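Local coordinates for protein nucleoside-diphosphate-sugar epimerase (PDB 2X4G) that is probably an NAD(P)-dependent epimerase, dehydratase or dehydrogenase of the extended Rossmann-fold family, named for nucleoside-diphosphate-sugar substrates, at residues Arg73-Leu78 / Tyr110-Gln115; Gly104-Phe109 / Ile121-Ser126; Arg196-Ile201 / Leu328-Trp333. One frame throughout, in Å; residues are numbered along the deposited sequence.

Contact 1: residues Arg73-Leu78 / Tyr110-Gln115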
ATOM      1  N   ARG A  73     -15.689 -17.911 -31.783  1.00 59.79           N
ATOM      2  CA  ARG A  73     -17.085 -18.043 -32.141  1.00 60.10           C
ATOM      3  C   ARG A  73     -17.787 -16.689 -31.952  1.00 57.31           C
ATOM      4  O   ARG A  73     -18.537 -16.253 -32.825  1.00 57.50           O
ATOM      5  CB  ARG A  73     -17.747 -19.150 -31.304  1.00 61.67           C
ATOM      6  CG  ARG A  73     -19.227 -19.436 -31.655  1.00 65.50           C
ATOM      7  CD  ARG A  73     -19.991 -19.939 -30.423  1.00 69.65           C
ATOM      8  NE  ARG A  73     -19.505 -21.260 -30.013  1.00 75.13           N
ATOM      9  CZ  ARG A  73     -19.701 -21.832 -28.818  1.00 78.17           C
ATOM     10  NH1 ARG A  73     -20.374 -21.204 -27.849  1.00 78.20           N
ATOM     11  NH2 ARG A  73     -19.212 -23.053 -28.592  1.00 80.13           N
ATOM     12  N   ALA A  74     -17.524 -16.015 -30.840  1.00 54.37           N
ATOM     13  CA  ALA A  74     -18.118 -14.704 -30.603  1.00 51.86           C
ATOM     14  C   ALA A  74     -17.626 -13.630 -31.581  1.00 49.85           C
ATOM     15  O   ALA A  74     -18.313 -12.636 -31.797  1.00 49.10           O
ATOM     16  CB  ALA A  74     -17.879 -14.264 -29.173  1.00 51.14           C
ATOM     17  N   LEU A  75     -16.447 -13.825 -32.162  1.00 48.52           N
ATOM     18  CA  LEU A  75     -15.891 -12.882 -33.132  1.00 47.10           C
ATOM     19  C   LEU A  75     -16.228 -13.212 -34.604  1.00 47.82           C
ATOM     20  O   LEU A  75     -15.715 -12.567 -35.528  1.00 47.96           O
ATOM     21  CB  LEU A  75     -14.377 -12.810 -32.963  1.00 46.68           C
ATOM     22  CG  LEU A  75     -13.872 -12.275 -31.622  1.00 44.64           C
ATOM     23  CD1 LEU A  75     -12.396 -12.543 -31.525  1.00 43.89           C
ATOM     24  CD2 LEU A  75     -14.164 -10.780 -31.424  1.00 40.47           C
ATOM     25  N   ARG A  76     -17.088 -14.206 -34.831  1.00 48.26           N
ATOM     26  CA  ARG A  76     -17.500 -14.563 -36.188  1.00 48.67           C
ATOM     27  C   ARG A  76     -18.333 -13.423 -36.819  1.00 47.71           C
ATOM     28  O   ARG A  76     -19.145 -12.782 -36.139  1.00 46.10           O
ATOM     29  CB  ARG A  76     -18.311 -15.870 -36.172  1.00 49.75           C
ATOM     30  CG  ARG A  76     -19.764 -15.708 -35.691  1.00 50.64           C
ATOM     31  CD  ARG A  76     -20.430 -17.036 -35.324  1.00 53.55           C
ATOM     32  NE  ARG A  76     -21.802 -16.848 -34.833  1.00 54.62           N
ATOM     33  CZ  ARG A  76     -22.151 -16.612 -33.565  1.00 56.16           C
ATOM     34  NH1 ARG A  76     -21.251 -16.539 -32.583  1.00 57.73           N
ATOM     35  NH2 ARG A  76     -23.429 -16.457 -33.262  1.00 56.76           N
ATOM     36  N   GLY A  77     -18.104 -13.185 -38.111  1.00 47.68           N
ATOM     37  CA  GLY A  77     -19.008 -12.398 -38.945  1.00 47.32           C
ATOM     38  C   GLY A  77     -19.185 -10.962 -38.515  1.00 46.15           C
ATOM     39  O   GLY A  77     -20.291 -10.413 -38.594  1.00 46.15           O
ATOM     40  N   LEU A  78     -18.090 -10.366 -38.055  1.00 45.09           N
ATOM     41  CA  LEU A  78     -18.069  -8.987 -37.641  1.00 43.90           C
ATOM     42  C   LEU A  78     -17.355  -8.155 -38.677  1.00 44.61           C
ATOM     43  O   LEU A  78     -16.425  -8.645 -39.340  1.00 45.40           O
ATOM     44  CB  LEU A  78     -17.305  -8.843 -36.339  1.00 42.75           C
ATOM     45  CG  LEU A  78     -17.858  -9.493 -35.073  1.00 41.18           C
ATOM     46  CD1 LEU A  78     -16.859  -9.217 -33.954  1.00 39.37           C
ATOM     47  CD2 LEU A  78     -19.251  -8.991 -34.706  1.00 37.83           C
ATOM     48  N   TYR A 110      -6.268 -11.450 -29.202  1.00 48.83           N
ATOM     49  CA  TYR A 110      -5.568 -11.247 -30.464  1.00 48.82           C
ATOM     50  C   TYR A 110      -5.473 -12.561 -31.232  1.00 49.77           C
ATOM     51  O   TYR A 110      -5.727 -12.617 -32.446  1.00 49.83           O
ATOM     52  CB  TYR A 110      -4.176 -10.686 -30.213  1.00 49.09           C
ATOM     53  CG  TYR A 110      -4.166  -9.262 -29.720  1.00 47.63           C
ATOM     54  CD1 TYR A 110      -4.731  -8.248 -30.463  1.00 47.40           C
ATOM     55  CD2 TYR A 110      -3.580  -8.928 -28.518  1.00 48.57           C
ATOM     56  CE1 TYR A 110      -4.721  -6.932 -30.023  1.00 46.60           C
ATOM     57  CE2 TYR A 110      -3.562  -7.612 -28.069  1.00 47.95           C
ATOM     58  CZ  TYR A 110      -4.128  -6.622 -28.829  1.00 46.20           C
ATOM     59  OH  TYR A 110      -4.096  -5.326 -28.388  1.00 45.24           O
ATOM     60  N   ALA A 111      -5.120 -13.619 -30.513  1.00 50.24           N
ATOM     61  CA  ALA A 111      -5.184 -14.960 -31.073  1.00 51.28           C
ATOM     62  C   ALA A 111      -6.526 -15.178 -31.780  1.00 50.47           C
ATOM     63  O   ALA A 111      -6.543 -15.495 -32.968  1.00 50.91           O
ATOM     64  CB  ALA A 111      -4.970 -16.014 -29.983  1.00 51.98           C
ATOM     65  N   ALA A 112      -7.640 -14.974 -31.068  1.00 49.31           N
ATOM     66  CA  ALA A 112      -8.975 -15.263 -31.626  1.00 48.98           C
ATOM     67  C   ALA A 112      -9.346 -14.361 -32.794  1.00 48.73           C
ATOM     68  O   ALA A 112     -10.076 -14.791 -33.677  1.00 49.05           O
ATOM     69  CB  ALA A 112     -10.037 -15.192 -30.564  1.00 47.81           C
ATOM     70  N   CYS A 113      -8.846 -13.121 -32.800  1.00 48.38           N
ATOM     71  CA  CYS A 113      -9.101 -12.188 -33.889  1.00 48.35           C
ATOM     72  C   CYS A 113      -8.481 -12.674 -35.185  1.00 49.63           C
ATOM     73  O   CYS A 113      -9.047 -12.473 -36.255  1.00 49.77           O
ATOM     74  CB  CYS A 113      -8.541 -10.792 -33.574  1.00 47.80           C
ATOM     75  SG  CYS A 113      -9.488  -9.771 -32.404  1.00 47.21           S
ATOM     76  N   LEU A 114      -7.298 -13.267 -35.089  1.00 50.90           N
ATOM     77  CA  LEU A 114      -6.638 -13.856 -36.248  1.00 52.93           C
ATOM     78  C   LEU A 114      -7.445 -15.022 -36.824  1.00 54.52           C
ATOM     79  O   LEU A 114      -7.665 -15.072 -38.024  1.00 55.62           O
ATOM     80  CB  LEU A 114      -5.234 -14.329 -35.874  1.00 53.94           C
ATOM     81  CG  LEU A 114      -4.264 -14.792 -36.963  1.00 55.77           C
ATOM     82  CD1 LEU A 114      -4.222 -13.849 -38.186  1.00 56.39           C
ATOM     83  CD2 LEU A 114      -2.889 -14.922 -36.348  1.00 55.74           C
ATOM     84  N   GLN A 115      -7.898 -15.945 -35.983  1.00 55.39           N
ATOM     85  CA  GLN A 115      -8.712 -17.081 -36.444  1.00 57.10           C
ATOM     86  C   GLN A 115     -10.106 -16.702 -36.955  1.00 56.79           C
ATOM     87  O   GLN A 115     -10.605 -17.315 -37.895  1.00 57.89           O
ATOM     88  CB  GLN A 115      -8.905 -18.123 -35.325  1.00 57.91           C
ATOM     89  CG  GLN A 115      -7.651 -18.854 -34.864  1.00 60.03           C
ATOM     90  CD  GLN A 115      -6.950 -19.599 -35.990  1.00 62.88           C
ATOM     91  OE1 GLN A 115      -5.823 -19.260 -36.343  1.00 63.99           O
ATOM     92  NE2 GLN A 115      -7.619 -20.606 -36.566  1.00 63.56           N
TER
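L75 reaches across to A112 and C113, and this one leucine supplies the whole of the 73-78 side of the contact. The meeting is apolar: methyl CD1 of L75 stands 3.7 Å from A112 CB, and the same CD1 lies 4.1 Å from C113 SG, so a single methyl group rests against the helix between two successive residues. L75 CG is turned beside its own backbone N, anti to the carbonyl carbon (chi1 -63°), and from there the branch ending in CD1 extends to the helix. The backbones come close at this point, L75 CA to C113 CA being 6.9 Å.

Between the two segments only apolar contacts form. The carbonyl R73 O takes R76 N at 3.2 Å and R76 NH1 at 2.7 Å from opposite faces of its plane, which folds the arginine back over the turn leaving the helix, and R61 NH2 bonds A74 O and R76 O.

All three touching residues are buried in the Rossmann-type domain, which in this family binds NAD(P). Helix 68-74 ends here, A112 also packing on L71, while A74 and L75 touch I43 of strand 39-44; on the far flank of helix 98-116, Y110 lies against helix 154-171.

Contact 2: residues Gly104-Phe109 / Ile121-Ser126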
ATOM      1  N   GLY A 104      -1.736 -11.456 -20.270  1.00 66.32           N
ATOM      2  CA  GLY A 104      -2.406 -12.749 -20.295  1.00 67.03           C
ATOM      3  C   GLY A 104      -3.869 -12.697 -20.705  1.00 66.04           C
ATOM      4  O   GLY A 104      -4.411 -13.677 -21.224  1.00 66.73           O
ATOM      5  N   GLN A 105      -4.518 -11.569 -20.454  1.00 64.76           N
ATOM      6  CA  GLN A 105      -5.903 -11.386 -20.862  1.00 63.87           C
ATOM      7  C   GLN A 105      -5.977 -11.018 -22.335  1.00 62.41           C
ATOM      8  O   GLN A 105      -6.837 -11.542 -23.058  1.00 63.09           O
ATOM      9  CB  GLN A 105      -6.592 -10.296 -20.028  1.00 63.51           C
ATOM     10  CG  GLN A 105      -6.910 -10.705 -18.562  1.00 66.48           C
ATOM     11  CD  GLN A 105      -7.565  -9.567 -17.732  1.00 67.91           C
ATOM     12  OE1 GLN A 105      -8.296  -8.703 -18.272  1.00 67.59           O
ATOM     13  NE2 GLN A 105      -7.306  -9.577 -16.416  1.00 67.42           N
ATOM     14  N   THR A 106      -5.100 -10.124 -22.793  1.00 60.36           N
ATOM     15  CA  THR A 106      -5.187  -9.659 -24.172  1.00 58.61           C
ATOM     16  C   THR A 106      -4.696 -10.687 -25.170  1.00 58.48           C
ATOM     17  O   THR A 106      -5.189 -10.745 -26.291  1.00 58.17           O
ATOM     18  CB  THR A 106      -4.384  -8.373 -24.426  1.00 58.26           C
ATOM     19  OG1 THR A 106      -3.058  -8.542 -23.918  1.00 58.94           O
ATOM     20  CG2 THR A 106      -5.050  -7.161 -23.778  1.00 56.93           C
ATOM     21  N   ASN A 107      -3.717 -11.492 -24.791  1.00 58.49           N
ATOM     22  CA  ASN A 107      -3.072 -12.323 -25.793  1.00 58.66           C
ATOM     23  C   ASN A 107      -4.041 -13.279 -26.497  1.00 58.07           C
ATOM     24  O   ASN A 107      -4.005 -13.389 -27.725  1.00 58.70           O
ATOM     25  CB  ASN A 107      -1.861 -13.064 -25.237  1.00 59.66           C
ATOM     26  CG  ASN A 107      -0.726 -13.106 -26.231  1.00 61.29           C
ATOM     27  OD1 ASN A 107      -0.366 -12.073 -26.825  1.00 61.54           O
ATOM     28  ND2 ASN A 107      -0.164 -14.293 -26.447  1.00 62.54           N
ATOM     29  N   PRO A 108      -4.930 -13.949 -25.739  1.00 56.95           N
ATOM     30  CA  PRO A 108      -5.882 -14.833 -26.403  1.00 56.48           C
ATOM     31  C   PRO A 108      -6.830 -14.087 -27.344  1.00 54.50           C
ATOM     32  O   PRO A 108      -7.236 -14.627 -28.373  1.00 55.47           O
ATOM     33  CB  PRO A 108      -6.663 -15.460 -25.234  1.00 56.61           C
ATOM     34  CG  PRO A 108      -5.788 -15.324 -24.066  1.00 57.38           C
ATOM     35  CD  PRO A 108      -5.062 -14.024 -24.276  1.00 56.93           C
ATOM     36  N   PHE A 109      -7.181 -12.862 -26.984  1.00 51.98           N
ATOM     37  CA  PHE A 109      -8.104 -12.069 -27.776  1.00 49.86           C
ATOM     38  C   PHE A 109      -7.529 -11.852 -29.160  1.00 49.10           C
ATOM     39  O   PHE A 109      -8.208 -12.047 -30.160  1.00 48.40           O
ATOM     40  CB  PHE A 109      -8.389 -10.733 -27.078  1.00 48.75           C
ATOM     41  CG  PHE A 109      -9.022  -9.709 -27.968  1.00 47.77           C
ATOM     42  CD1 PHE A 109     -10.377  -9.764 -28.250  1.00 47.29           C
ATOM     43  CD2 PHE A 109      -8.260  -8.699 -28.530  1.00 46.65           C
ATOM     44  CE1 PHE A 109     -10.959  -8.843 -29.070  1.00 46.29           C
ATOM     45  CE2 PHE A 109      -8.835  -7.775 -29.344  1.00 46.52           C
ATOM     46  CZ  PHE A 109     -10.194  -7.844 -29.620  1.00 46.98           C
ATOM     47  N   ILE A 121      -9.782  -3.944 -35.885  1.00 43.77           N
ATOM     48  CA  ILE A 121      -9.681  -4.109 -34.423  1.00 43.04           C
ATOM     49  C   ILE A 121      -9.158  -2.823 -33.781  1.00 42.35           C
ATOM     50  O   ILE A 121      -8.112  -2.314 -34.167  1.00 43.16           O
ATOM     51  CB  ILE A 121      -8.693  -5.268 -34.034  1.00 43.98           C
ATOM     52  CG1 ILE A 121      -9.127  -6.618 -34.613  1.00 44.79           C
ATOM     53  CG2 ILE A 121      -8.576  -5.421 -32.538  1.00 43.02           C
ATOM     54  CD1 ILE A 121      -7.953  -7.472 -35.124  1.00 45.63           C
ATOM     55  N   LEU A 122      -9.881  -2.288 -32.806  1.00 41.34           N
ATOM     56  CA  LEU A 122      -9.412  -1.116 -32.056  1.00 40.51           C
ATOM     57  C   LEU A 122      -9.199  -1.535 -30.619  1.00 40.13           C
ATOM     58  O   LEU A 122     -10.102  -2.099 -29.986  1.00 39.29           O
ATOM     59  CB  LEU A 122     -10.407   0.054 -32.106  1.00 39.77           C
ATOM     60  CG  LEU A 122     -10.019   1.291 -31.284  1.00 38.90           C
ATOM     61  CD1 LEU A 122      -9.001   2.141 -32.014  1.00 39.73           C
ATOM     62  CD2 LEU A 122     -11.225   2.116 -30.975  1.00 39.33           C
ATOM     63  N   TYR A 123      -8.003  -1.248 -30.119  1.00 40.10           N
ATOM     64  CA  TYR A 123      -7.625  -1.580 -28.771  1.00 40.07           C
ATOM     65  C   TYR A 123      -7.595  -0.279 -27.997  1.00 39.69           C
ATOM     66  O   TYR A 123      -7.050   0.717 -28.467  1.00 39.95           O
ATOM     67  CB  TYR A 123      -6.251  -2.257 -28.749  1.00 41.11           C
ATOM     68  CG  TYR A 123      -5.677  -2.258 -27.376  1.00 42.13           C
ATOM     69  CD1 TYR A 123      -4.793  -1.272 -26.982  1.00 43.42           C
ATOM     70  CD2 TYR A 123      -6.082  -3.192 -26.438  1.00 42.92           C
ATOM     71  CE1 TYR A 123      -4.290  -1.232 -25.695  1.00 44.40           C
ATOM     72  CE2 TYR A 123      -5.593  -3.159 -25.147  1.00 44.15           C
ATOM     73  CZ  TYR A 123      -4.695  -2.174 -24.786  1.00 44.98           C
ATOM     74  OH  TYR A 123      -4.200  -2.118 -23.514  1.00 46.96           O
ATOM     75  N   VAL A 124      -8.194  -0.269 -26.812  1.00 39.48           N
ATOM     76  CA  VAL A 124      -8.267   0.963 -26.031  1.00 38.91           C
ATOM     77  C   VAL A 124      -7.054   1.058 -25.129  1.00 39.08           C
ATOM     78  O   VAL A 124      -6.926   0.300 -24.163  1.00 38.45           O
ATOM     79  CB  VAL A 124      -9.546   1.047 -25.197  1.00 38.21           C
ATOM     80  CG1 VAL A 124      -9.624   2.398 -24.528  1.00 38.02           C
ATOM     81  CG2 VAL A 124     -10.744   0.853 -26.092  1.00 38.55           C
ATOM     82  N   GLY A 125      -6.169   1.994 -25.462  1.00 39.23           N
ATOM     83  CA  GLY A 125      -4.953   2.221 -24.686  1.00 40.20           C
ATOM     84  C   GLY A 125      -4.989   3.363 -23.668  1.00 39.88           C
ATOM     85  O   GLY A 125      -6.048   3.910 -23.343  1.00 39.59           O
ATOM     86  N   SER A 126      -3.806   3.721 -23.182  1.00 40.43           N
ATOM     87  CA  SER A 126      -3.643   4.739 -22.174  1.00 40.70           C
ATOM     88  C   SER A 126      -2.512   5.668 -22.524  1.00 42.21           C
ATOM     89  O   SER A 126      -1.542   5.276 -23.170  1.00 43.07           O
ATOM     90  CB  SER A 126      -3.303   4.102 -20.855  1.00 40.87           C
ATOM     91  OG  SER A 126      -2.741   5.065 -19.997  1.00 41.20           O
TER
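F109 and I121 bury the most surface here, where a beta-alpha-beta crossover of the Rossmann fold, from strand 80-83 through helix 98-116 to the parallel neighbour 121-124, packs its helix on its second strand. Methyl CG2 of I121 sits at the rim of the phenyl ring, near its plane, 4.0 Å from F109 CE2 and 4.1 Å from F109 CZ, so it faces the CE2-CZ edge. The phenylalanine's chi1 of 164° carries CG anti to the backbone N and sends the ring from the helix toward the sheet, where it slides past the isoleucine in the opposite direction. F109 also meets the ring of F83, with planes at about 45°, and touches V81.

Y123 is the next largest contributor. Its ring approaches T106, one helical turn before F109, but the touch is looser: T106 CG2 lies obliquely to the tyrosine ring, 4.3 Å from Y123 CE2. The hydroxyl of T106 is engaged by Q165 of helix 154-171 and by the carbonyl of L103.

Between helix and strand the contact is thus purely apolar, methyl groups against aromatic carbons. This is consistent with cohesion from burial and dispersion, while the threonine's polar end is satisfied outside the interface.

Contact 3: residues Arg196-Ile201 / Leu328-Trp333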
ATOM      1  N   ARG A 196     -14.582   8.616  -9.431  1.00 42.86           N
ATOM      2  CA  ARG A 196     -14.437   8.642  -7.964  1.00 43.70           C
ATOM      3  C   ARG A 196     -14.012  10.037  -7.486  1.00 42.76           C
ATOM      4  O   ARG A 196     -14.223  10.371  -6.323  1.00 42.25           O
ATOM      5  CB  ARG A 196     -13.481   7.546  -7.427  1.00 44.88           C
ATOM      6  CG  ARG A 196     -14.239   6.294  -6.883  1.00 49.40           C
ATOM      7  CD  ARG A 196     -13.346   5.098  -6.389  1.00 54.69           C
ATOM      8  NE  ARG A 196     -12.922   4.211  -7.485  1.00 58.51           N
ATOM      9  CZ  ARG A 196     -12.104   3.153  -7.365  1.00 62.13           C
ATOM     10  NH1 ARG A 196     -11.598   2.809  -6.184  1.00 63.27           N
ATOM     11  NH2 ARG A 196     -11.783   2.428  -8.444  1.00 62.66           N
ATOM     12  N   VAL A 197     -13.431  10.846  -8.386  1.00 41.60           N
ATOM     13  CA  VAL A 197     -13.081  12.228  -8.059  1.00 41.49           C
ATOM     14  C   VAL A 197     -14.328  12.959  -7.656  1.00 40.82           C
ATOM     15  O   VAL A 197     -14.333  13.693  -6.680  1.00 40.95           O
ATOM     16  CB  VAL A 197     -12.527  13.064  -9.236  1.00 41.35           C
ATOM     17  CG1 VAL A 197     -11.683  14.210  -8.678  1.00 41.21           C
ATOM     18  CG2 VAL A 197     -11.709  12.248 -10.168  1.00 42.57           C
ATOM     19  N   ILE A 198     -15.381  12.751  -8.443  1.00 39.65           N
ATOM     20  CA  ILE A 198     -16.626  13.467  -8.270  1.00 38.94           C
ATOM     21  C   ILE A 198     -17.275  13.040  -6.989  1.00 39.61           C
ATOM     22  O   ILE A 198     -17.685  13.871  -6.209  1.00 39.68           O
ATOM     23  CB  ILE A 198     -17.579  13.247  -9.454  1.00 38.02           C
ATOM     24  CG1 ILE A 198     -17.070  14.009 -10.681  1.00 35.60           C
ATOM     25  CG2 ILE A 198     -18.967  13.684  -9.084  1.00 37.35           C
ATOM     26  CD1 ILE A 198     -17.587  13.466 -11.982  1.00 33.97           C
ATOM     27  N   THR A 199     -17.337  11.739  -6.747  1.00 40.02           N
ATOM     28  CA  THR A 199     -17.968  11.255  -5.519  1.00 40.97           C
ATOM     29  C   THR A 199     -17.104  11.507  -4.274  1.00 42.53           C
ATOM     30  O   THR A 199     -17.643  11.809  -3.214  1.00 43.65           O
ATOM     31  CB  THR A 199     -18.404   9.782  -5.621  1.00 40.73           C
ATOM     32  OG1 THR A 199     -17.263   8.931  -5.764  1.00 40.07           O
ATOM     33  CG2 THR A 199     -19.332   9.594  -6.817  1.00 39.47           C
ATOM     34  N   ALA A 200     -15.781  11.417  -4.391  1.00 43.24           N
ATOM     35  CA  ALA A 200     -14.920  11.683  -3.240  1.00 44.81           C
ATOM     36  C   ALA A 200     -15.160  13.112  -2.767  1.00 46.59           C
ATOM     37  O   ALA A 200     -15.481  13.355  -1.590  1.00 47.67           O
ATOM     38  CB  ALA A 200     -13.468  11.466  -3.583  1.00 44.49           C
ATOM     39  N   ILE A 201     -15.043  14.056  -3.695  1.00 47.22           N
ATOM     40  CA  ILE A 201     -15.324  15.451  -3.395  1.00 48.51           C
ATOM     41  C   ILE A 201     -16.723  15.608  -2.778  1.00 50.33           C
ATOM     42  O   ILE A 201     -16.853  16.075  -1.658  1.00 52.00           O
ATOM     43  CB  ILE A 201     -15.184  16.311  -4.650  1.00 47.61           C
ATOM     44  CG1 ILE A 201     -13.703  16.426  -5.030  1.00 46.59           C
ATOM     45  CG2 ILE A 201     -15.758  17.690  -4.417  1.00 48.79           C
ATOM     46  CD1 ILE A 201     -13.453  17.170  -6.296  1.00 43.52           C
ATOM     47  N   LEU A 328     -21.778  17.963 -14.883  1.00 42.51           N
ATOM     48  CA  LEU A 328     -23.160  17.928 -14.359  1.00 42.89           C
ATOM     49  C   LEU A 328     -23.894  16.623 -14.670  1.00 42.58           C
ATOM     50  O   LEU A 328     -24.741  16.188 -13.891  1.00 43.70           O
ATOM     51  CB  LEU A 328     -23.988  19.114 -14.847  1.00 43.30           C
ATOM     52  CG  LEU A 328     -23.879  20.343 -13.933  1.00 44.49           C
ATOM     53  CD1 LEU A 328     -24.408  21.600 -14.600  1.00 44.45           C
ATOM     54  CD2 LEU A 328     -24.602  20.083 -12.627  1.00 44.47           C
ATOM     55  N   ARG A 329     -23.576  15.993 -15.789  1.00 41.58           N
ATOM     56  CA  ARG A 329     -24.335  14.838 -16.227  1.00 41.18           C
ATOM     57  C   ARG A 329     -23.884  13.653 -15.394  1.00 40.97           C
ATOM     58  O   ARG A 329     -24.690  12.815 -14.990  1.00 41.31           O
ATOM     59  CB  ARG A 329     -24.083  14.589 -17.702  1.00 41.05           C
ATOM     60  CG  ARG A 329     -25.199  13.892 -18.438  1.00 42.26           C
ATOM     61  CD  ARG A 329     -24.774  13.537 -19.850  1.00 42.98           C
ATOM     62  NE  ARG A 329     -24.411  14.751 -20.586  1.00 44.79           N
ATOM     63  CZ  ARG A 329     -23.261  14.962 -21.236  1.00 44.70           C
ATOM     64  NH1 ARG A 329     -22.303  14.036 -21.321  1.00 42.49           N
ATOM     65  NH2 ARG A 329     -23.082  16.129 -21.835  1.00 47.06           N
ATOM     66  N   ALA A 330     -22.582  13.611 -15.130  1.00 40.43           N
ATOM     67  CA  ALA A 330     -22.001  12.660 -14.210  1.00 40.04           C
ATOM     68  C   ALA A 330     -22.592  12.866 -12.829  1.00 40.82           C
ATOM     69  O   ALA A 330     -23.120  11.936 -12.215  1.00 41.58           O
ATOM     70  CB  ALA A 330     -20.488  12.817 -14.172  1.00 39.58           C
ATOM     71  N   ILE A 331     -22.514  14.095 -12.341  1.00 41.27           N
ATOM     72  CA  ILE A 331     -23.075  14.414 -11.044  1.00 41.80           C
ATOM     73  C   ILE A 331     -24.501  13.910 -10.919  1.00 42.19           C
ATOM     74  O   ILE A 331     -24.822  13.291  -9.939  1.00 43.27           O
ATOM     75  CB  ILE A 331     -23.009  15.921 -10.733  1.00 42.31           C
ATOM     76  CG1 ILE A 331     -21.578  16.297 -10.347  1.00 41.72           C
ATOM     77  CG2 ILE A 331     -23.946  16.280  -9.572  1.00 42.39           C
ATOM     78  CD1 ILE A 331     -21.346  17.789 -10.243  1.00 41.13           C
ATOM     79  N   ASP A 332     -25.341  14.146 -11.909  1.00 42.44           N
ATOM     80  CA  ASP A 332     -26.742  13.724 -11.833  1.00 43.41           C
ATOM     81  C   ASP A 332     -26.927  12.206 -11.834  1.00 42.90           C
ATOM     82  O   ASP A 332     -27.760  11.664 -11.089  1.00 43.66           O
ATOM     83  CB  ASP A 332     -27.548  14.323 -12.989  1.00 44.02           C
ATOM     84  CG  ASP A 332     -27.792  15.809 -12.817  1.00 46.85           C
ATOM     85  OD1 ASP A 332     -27.675  16.324 -11.676  1.00 50.10           O
ATOM     86  OD2 ASP A 332     -28.099  16.467 -13.832  1.00 51.08           O
ATOM     87  N   TRP A 333     -26.164  11.525 -12.680  1.00 41.39           N
ATOM     88  CA  TRP A 333     -26.190  10.085 -12.697  1.00 40.40           C
ATOM     89  C   TRP A 333     -25.831   9.544 -11.305  1.00 40.86           C
ATOM     90  O   TRP A 333     -26.535   8.682 -10.764  1.00 41.24           O
ATOM     91  CB  TRP A 333     -25.264   9.532 -13.785  1.00 39.12           C
ATOM     92  CG  TRP A 333     -25.551   8.120 -14.034  1.00 38.75           C
ATOM     93  CD1 TRP A 333     -26.513   7.601 -14.852  1.00 39.39           C
ATOM     94  CD2 TRP A 333     -24.904   7.016 -13.431  1.00 38.85           C
ATOM     95  NE1 TRP A 333     -26.494   6.219 -14.810  1.00 37.30           N
ATOM     96  CE2 TRP A 333     -25.516   5.835 -13.936  1.00 39.55           C
ATOM     97  CE3 TRP A 333     -23.868   6.895 -12.510  1.00 40.22           C
ATOM     98  CZ2 TRP A 333     -25.119   4.554 -13.541  1.00 40.09           C
ATOM     99  CZ3 TRP A 333     -23.476   5.606 -12.109  1.00 41.92           C
ATOM    100  CH2 TRP A 333     -24.105   4.460 -12.627  1.00 40.75           C
TER
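Two helical segments, 196-201 and 328-333, come nearest at I198 and I331, whose CA atoms are 7.1 Å apart. They belong to a helix-helix packing in the part of the molecule beyond the parallel core of the extended Rossmann fold, on the opposite side of the chain's centre from the contacts of helix 98-116; in relatives of this family the corresponding region usually shapes the substrate side of the cleft.

I198 is the central side chain and uses both of its branches. The longer one, with CG1 beside the backbone N and anti to the carbonyl carbon (chi1 -73°), ends in CD1, which lies 3.7 Å from A330 CB. The shorter branch, methyl CG2, points to the neighbouring residue of the partner helix. I198 and I331 cross obliquely as side chains, so a methyl of one lies over a methylene of the other. A330 and I331 thus share a single isoleucine, and all three residues are buried.

The same apolar patch continues past the two segments: I198 also touches I255 of helix 248-259, I331 touches L259 of that helix, and F334 of helix 323-336 touches I198 and T199. On a different side of its helix R329 forms a salt bridge with D218, tying helix 323-336 to the end of strand 213-218, whereas R196 packs on R280 of the second subunit. Where the isoleucines meet, the closest approach is that of I198 CG2 to I331 CG1, at 3.9 Å.

After the first three strands, the chain reaches 73-78 at the end of helix 68-74, then strand 80-83 and, after an unmodelled loop, helix 98-116, which carries one side of contact 2 and, farther along, of contact 1. Contact 1 closes its loop at 110-115, after contact 2 has opened at 104-109; contact 2 closes only at 121-126, so the two cross. They also touch, Y110 meeting Y123 and C113 meeting I121, and pin one helix to helix 68-74 and to the parallel strands of the central sheet. Contact 3 follows in series, spanning 126 residues, its centre about 37 Å from contact 1's and about 29 Å from contact 2's, and joins helices 196-202 and 323-336.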